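Local coordinates for protein NLP/P60 (Enterococcus faecium, PDB 6B8C) that is a secreted peptidoglycan endopeptidase of the NlpC/P60 family that generates muropeptides, thereby enhancing host immunity and limiting bacterial pathogenesis, at residues A[30-38]-A[58-67]. Sequence-based numbering, arbitrary orientation.
Sequences AIVAEAYKY and FTRYVYLQVT
The backbones of Ile31 and Ala35 come nearest those of Val66 and Val62 where the helical parts of 30-38 and 58-67 cross at 123°, nearer antiparallel than parallel, their axes approaching to 9.2 Å. Ile31 is a knob in the hole formed by Val62, Tyr63, Val66 and Thr67. Its CG1 lies anti to the carbonyl carbon, and the turn at chi2 (-76°) carries CD1 over the centre of the Tyr63 ring, a CH-pi contact of 3.8 Å to the centroid; CD1 also abuts Val66 CB, while Ile31 CG2 meets Val62 CG1 at 3.7 Å. The two Val62 methyls divide their work, CG1 lying against Ile31 and CG2 against Ala35. One turn earlier, Phe58 CZ touches Ala35 CB at 3.8 Å, while Ala35 O sits at the ring edge. The aliphatic part of Glu34 slides past Val66, its CB 3.6 Å from Val66 CG2, and a bend at chi2 (74°) brings the carboxylate beside Gln65 CB and CG. Tyr38 OH donates to Glu34 OE1 (2.7 Å) nearly along the C-O axis, and Lys37 NZ forms a salt bridge to OE2 from above the carboxylate plane. Tyr61 turns its edge to the Tyr38 face in an offset T-shaped pair, displaced toward the hydroxyl end, where Tyr61 CE1 approaches Tyr38 OH and CZ; Pro50 touches both tyrosines. Beneath, Ile31 and Val62 rest on Ile109 in the six-stranded antiparallel sheet, the helix-on-sheet core of the papain-like NlpC/P60 fold, and Tyr63 OH hydrogen-bonds to Gly93 O. Apolar and aromatic contacts thus join the helices, while tyrosine and lysine grip one Glu34 oxygen each, the lysine probably balancing its charge beside the Gln65 hydrocarbon.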
loop_
_atom_site.group_PDB
_atom_site.type_symbol
_atom_site.label_atom_id
_atom_site.label_comp_id
_atom_site.label_asym_id
_atom_site.label_seq_id
_atom_site.Cartn_x
_atom_site.Cartn_y
_atom_site.Cartn_z
ATOM N N ALA A 30 -4.519 7.173 11.003
ATOM C CA ALA A 30 -5.624 7.546 10.124
ATOM C C ALA A 30 -5.534 6.819 8.787
ATOM O O ALA A 30 -6.557 6.387 8.239
ATOM C CB ALA A 30 -5.645 9.061 9.916
ATOM N N ILE A 31 -4.320 6.674 8.250
ATOM C CA ILE A 31 -4.135 5.897 7.028
ATOM C C ILE A 31 -4.601 4.461 7.238
ATOM O O ILE A 31 -5.289 3.884 6.387
ATOM C CB ILE A 31 -2.662 5.952 6.577
ATOM C CG1 ILE A 31 -2.243 7.390 6.259
ATOM C CG2 ILE A 31 -2.430 5.035 5.379
ATOM C CD1 ILE A 31 -2.758 7.905 4.933
ATOM N N VAL A 32 -4.238 3.868 8.378
ATOM C CA VAL A 32 -4.640 2.493 8.668
ATOM C C VAL A 32 -6.156 2.389 8.792
ATOM O O VAL A 32 -6.780 1.451 8.270
ATOM C CB VAL A 32 -3.933 1.999 9.943
ATOM C CG1 VAL A 32 -4.473 0.642 10.363
ATOM C CG2 VAL A 32 -2.431 1.939 9.718
ATOM N N ALA A 33 -6.772 3.348 9.486
ATOM C CA ALA A 33 -8.217 3.313 9.677
ATOM C C ALA A 33 -8.952 3.456 8.351
ATOM O O ALA A 33 -9.988 2.816 8.134
ATOM C CB ALA A 33 -8.641 4.409 10.652
ATOM N N GLU A 34 -8.429 4.288 7.446
ATOM C CA GLU A 34 -9.046 4.418 6.129
ATOM C C GLU A 34 -8.847 3.154 5.299
ATOM O O GLU A 34 -9.759 2.726 4.583
ATOM C CB GLU A 34 -8.474 5.632 5.397
ATOM C CG GLU A 34 -9.051 5.870 4.002
ATOM C CD GLU A 34 -10.471 6.424 4.025
ATOM O OE1 GLU A 34 -11.184 6.286 3.008
ATOM O OE2 GLU A 34 -10.874 7.000 5.057
ATOM N N ALA A 35 -7.661 2.544 5.382
ATOM C CA ALA A 35 -7.401 1.336 4.607
ATOM C C ALA A 35 -8.299 0.189 5.051
ATOM O O ALA A 35 -8.728 -0.627 4.226
ATOM C CB ALA A 35 -5.928 0.943 4.726
ATOM N N TYR A 36 -8.598 0.111 6.351
ATOM C CA TYR A 36 -9.453 -0.967 6.840
ATOM C C TYR A 36 -10.865 -0.908 6.264
ATOM O O TYR A 36 -11.551 -1.938 6.233
ATOM C CB TYR A 36 -9.508 -0.950 8.368
ATOM C CG TYR A 36 -8.534 -1.913 9.013
ATOM C CD1 TYR A 36 -7.180 -1.612 9.095
ATOM C CD2 TYR A 36 -8.968 -3.124 9.536
ATOM C CE1 TYR A 36 -6.286 -2.490 9.679
ATOM C CE2 TYR A 36 -8.079 -4.010 10.121
ATOM C CZ TYR A 36 -6.741 -3.686 10.190
ATOM O OH TYR A 36 -5.852 -4.562 10.773
ATOM N N LYS A 37 -11.309 0.259 5.787
ATOM C CA LYS A 37 -12.664 0.386 5.260
ATOM C C LYS A 37 -12.896 -0.448 4.007
ATOM O O LYS A 37 -14.052 -0.714 3.660
ATOM C CB LYS A 37 -12.979 1.848 4.941
ATOM C CG LYS A 37 -12.889 2.796 6.124
ATOM C CD LYS A 37 -13.099 4.231 5.671
ATOM C CE LYS A 37 -13.097 5.193 6.844
ATOM N NZ LYS A 37 -13.326 6.597 6.398
ATOM N N TYR A 38 -11.841 -0.858 3.309
ATOM C CA TYR A 38 -11.995 -1.487 2.006
ATOM C C TYR A 38 -11.603 -2.957 2.009
ATOM O O TYR A 38 -11.448 -3.551 0.936
ATOM C CB TYR A 38 -11.199 -0.701 0.964
ATOM C CG TYR A 38 -11.548 0.767 1.012
ATOM C CD1 TYR A 38 -12.721 1.238 0.435
ATOM C CD2 TYR A 38 -10.735 1.671 1.677
ATOM C CE1 TYR A 38 -13.060 2.573 0.499
ATOM C CE2 TYR A 38 -11.065 3.006 1.748
ATOM C CZ TYR A 38 -12.227 3.454 1.156
ATOM O OH TYR A 38 -12.554 4.789 1.225
ATOM N N PHE A 58 -5.348 0.932 -4.684
ATOM C CA PHE A 58 -5.787 0.904 -3.294
ATOM C C PHE A 58 -4.999 1.896 -2.438
ATOM O O PHE A 58 -5.584 2.716 -1.715
ATOM C CB PHE A 58 -5.653 -0.524 -2.763
ATOM C CG PHE A 58 -5.862 -0.644 -1.292
ATOM C CD1 PHE A 58 -7.064 -0.280 -0.721
ATOM C CD2 PHE A 58 -4.855 -1.135 -0.476
ATOM C CE1 PHE A 58 -7.260 -0.394 0.640
ATOM C CE2 PHE A 58 -5.044 -1.248 0.887
ATOM C CZ PHE A 58 -6.247 -0.878 1.446
ATOM N N THR A 59 -3.665 1.838 -2.513
ATOM C CA THR A 59 -2.837 2.748 -1.723
ATOM C C THR A 59 -3.053 4.198 -2.139
ATOM O O THR A 59 -3.126 5.097 -1.283
ATOM C CB THR A 59 -1.361 2.366 -1.857
ATOM O OG1 THR A 59 -0.946 2.516 -3.220
ATOM C CG2 THR A 59 -1.143 0.921 -1.432
ATOM N N ARG A 60 -3.156 4.451 -3.450
ATOM C CA ARG A 60 -3.434 5.804 -3.914
ATOM C C ARG A 60 -4.764 6.308 -3.374
ATOM O O ARG A 60 -4.870 7.463 -2.951
ATOM C CB ARG A 60 -3.431 5.851 -5.441
ATOM C CG ARG A 60 -3.740 7.229 -5.997
ATOM C CD ARG A 60 -3.510 7.310 -7.496
ATOM N NE ARG A 60 -4.718 7.028 -8.263
ATOM C CZ ARG A 60 -5.643 7.936 -8.556
ATOM N NH1 ARG A 60 -6.713 7.592 -9.260
ATOM N NH2 ARG A 60 -5.501 9.189 -8.139
ATOM N N TYR A 61 -5.789 5.453 -3.372
ATOM C CA TYR A 61 -7.101 5.868 -2.894
ATOM C C TYR A 61 -7.073 6.179 -1.405
ATOM O O TYR A 61 -7.670 7.166 -0.959
ATOM C CB TYR A 61 -8.130 4.779 -3.199
ATOM C CG TYR A 61 -9.560 5.233 -3.027
ATOM C CD1 TYR A 61 -10.266 4.948 -1.864
ATOM C CD2 TYR A 61 -10.198 5.961 -4.025
ATOM C CE1 TYR A 61 -11.574 5.370 -1.706
ATOM C CE2 TYR A 61 -11.502 6.390 -3.873
ATOM C CZ TYR A 61 -12.186 6.093 -2.713
ATOM O OH TYR A 61 -13.488 6.516 -2.562
ATOM N N VAL A 62 -6.388 5.345 -0.620
ATOM C CA VAL A 62 -6.287 5.597 0.817
ATOM C C VAL A 62 -5.616 6.942 1.074
ATOM O O VAL A 62 -6.117 7.776 1.846
ATOM C CB VAL A 62 -5.539 4.445 1.512
ATOM C CG1 VAL A 62 -5.288 4.773 2.971
ATOM C CG2 VAL A 62 -6.342 3.157 1.392
ATOM N N TYR A 63 -4.475 7.181 0.417
ATOM C CA TYR A 63 -3.771 8.437 0.643
ATOM C C TYR A 63 -4.554 9.629 0.117
ATOM O O TYR A 63 -4.474 10.717 0.691
ATOM C CB TYR A 63 -2.379 8.380 0.023
ATOM C CG TYR A 63 -1.375 7.850 1.005
ATOM C CD1 TYR A 63 -1.192 6.487 1.165
ATOM C CD2 TYR A 63 -0.645 8.714 1.811
ATOM C CE1 TYR A 63 -0.290 5.996 2.079
ATOM C CE2 TYR A 63 0.260 8.232 2.730
ATOM C CZ TYR A 63 0.435 6.871 2.858
ATOM O OH TYR A 63 1.335 6.378 3.771
ATOM N N LEU A 64 -5.328 9.441 -0.951
ATOM C CA LEU A 64 -6.159 10.523 -1.459
ATOM C C LEU A 64 -7.257 10.878 -0.468
ATOM O O LEU A 64 -7.543 12.061 -0.245
ATOM C CB LEU A 64 -6.750 10.117 -2.807
ATOM C CG LEU A 64 -7.103 11.219 -3.798
ATOM C CD1 LEU A 64 -6.171 12.406 -3.628
ATOM C CD2 LEU A 64 -6.996 10.659 -5.206
ATOM N N GLN A 65 -7.875 9.866 0.144
ATOM C CA GLN A 65 -8.934 10.125 1.113
ATOM C C GLN A 65 -8.394 10.811 2.360
ATOM O O GLN A 65 -9.048 11.703 2.913
ATOM C CB GLN A 65 -9.634 8.820 1.489
ATOM C CG GLN A 65 -10.392 8.180 0.350
ATOM C CD GLN A 65 -11.331 9.149 -0.332
ATOM O OE1 GLN A 65 -11.061 9.615 -1.439
ATOM N NE2 GLN A 65 -12.439 9.466 0.327
ATOM N N VAL A 66 -7.211 10.409 2.826
ATOM C CA VAL A 66 -6.740 10.938 4.105
ATOM C C VAL A 66 -6.030 12.278 3.926
ATOM O O VAL A 66 -6.230 13.208 4.717
ATOM C CB VAL A 66 -5.840 9.909 4.813
ATOM C CG1 VAL A 66 -5.228 10.515 6.065
ATOM C CG2 VAL A 66 -6.639 8.676 5.166
ATOM N N THR A 67 -5.198 12.411 2.890
ATOM C CA THR A 67 -4.331 13.572 2.740
ATOM C C THR A 67 -4.714 14.492 1.590
ATOM O O THR A 67 -4.260 15.638 1.567
ATOM C CB THR A 67 -2.877 13.127 2.531
ATOM O OG1 THR A 67 -2.728 12.600 1.208
ATOM C CG2 THR A 67 -2.494 12.052 3.543
#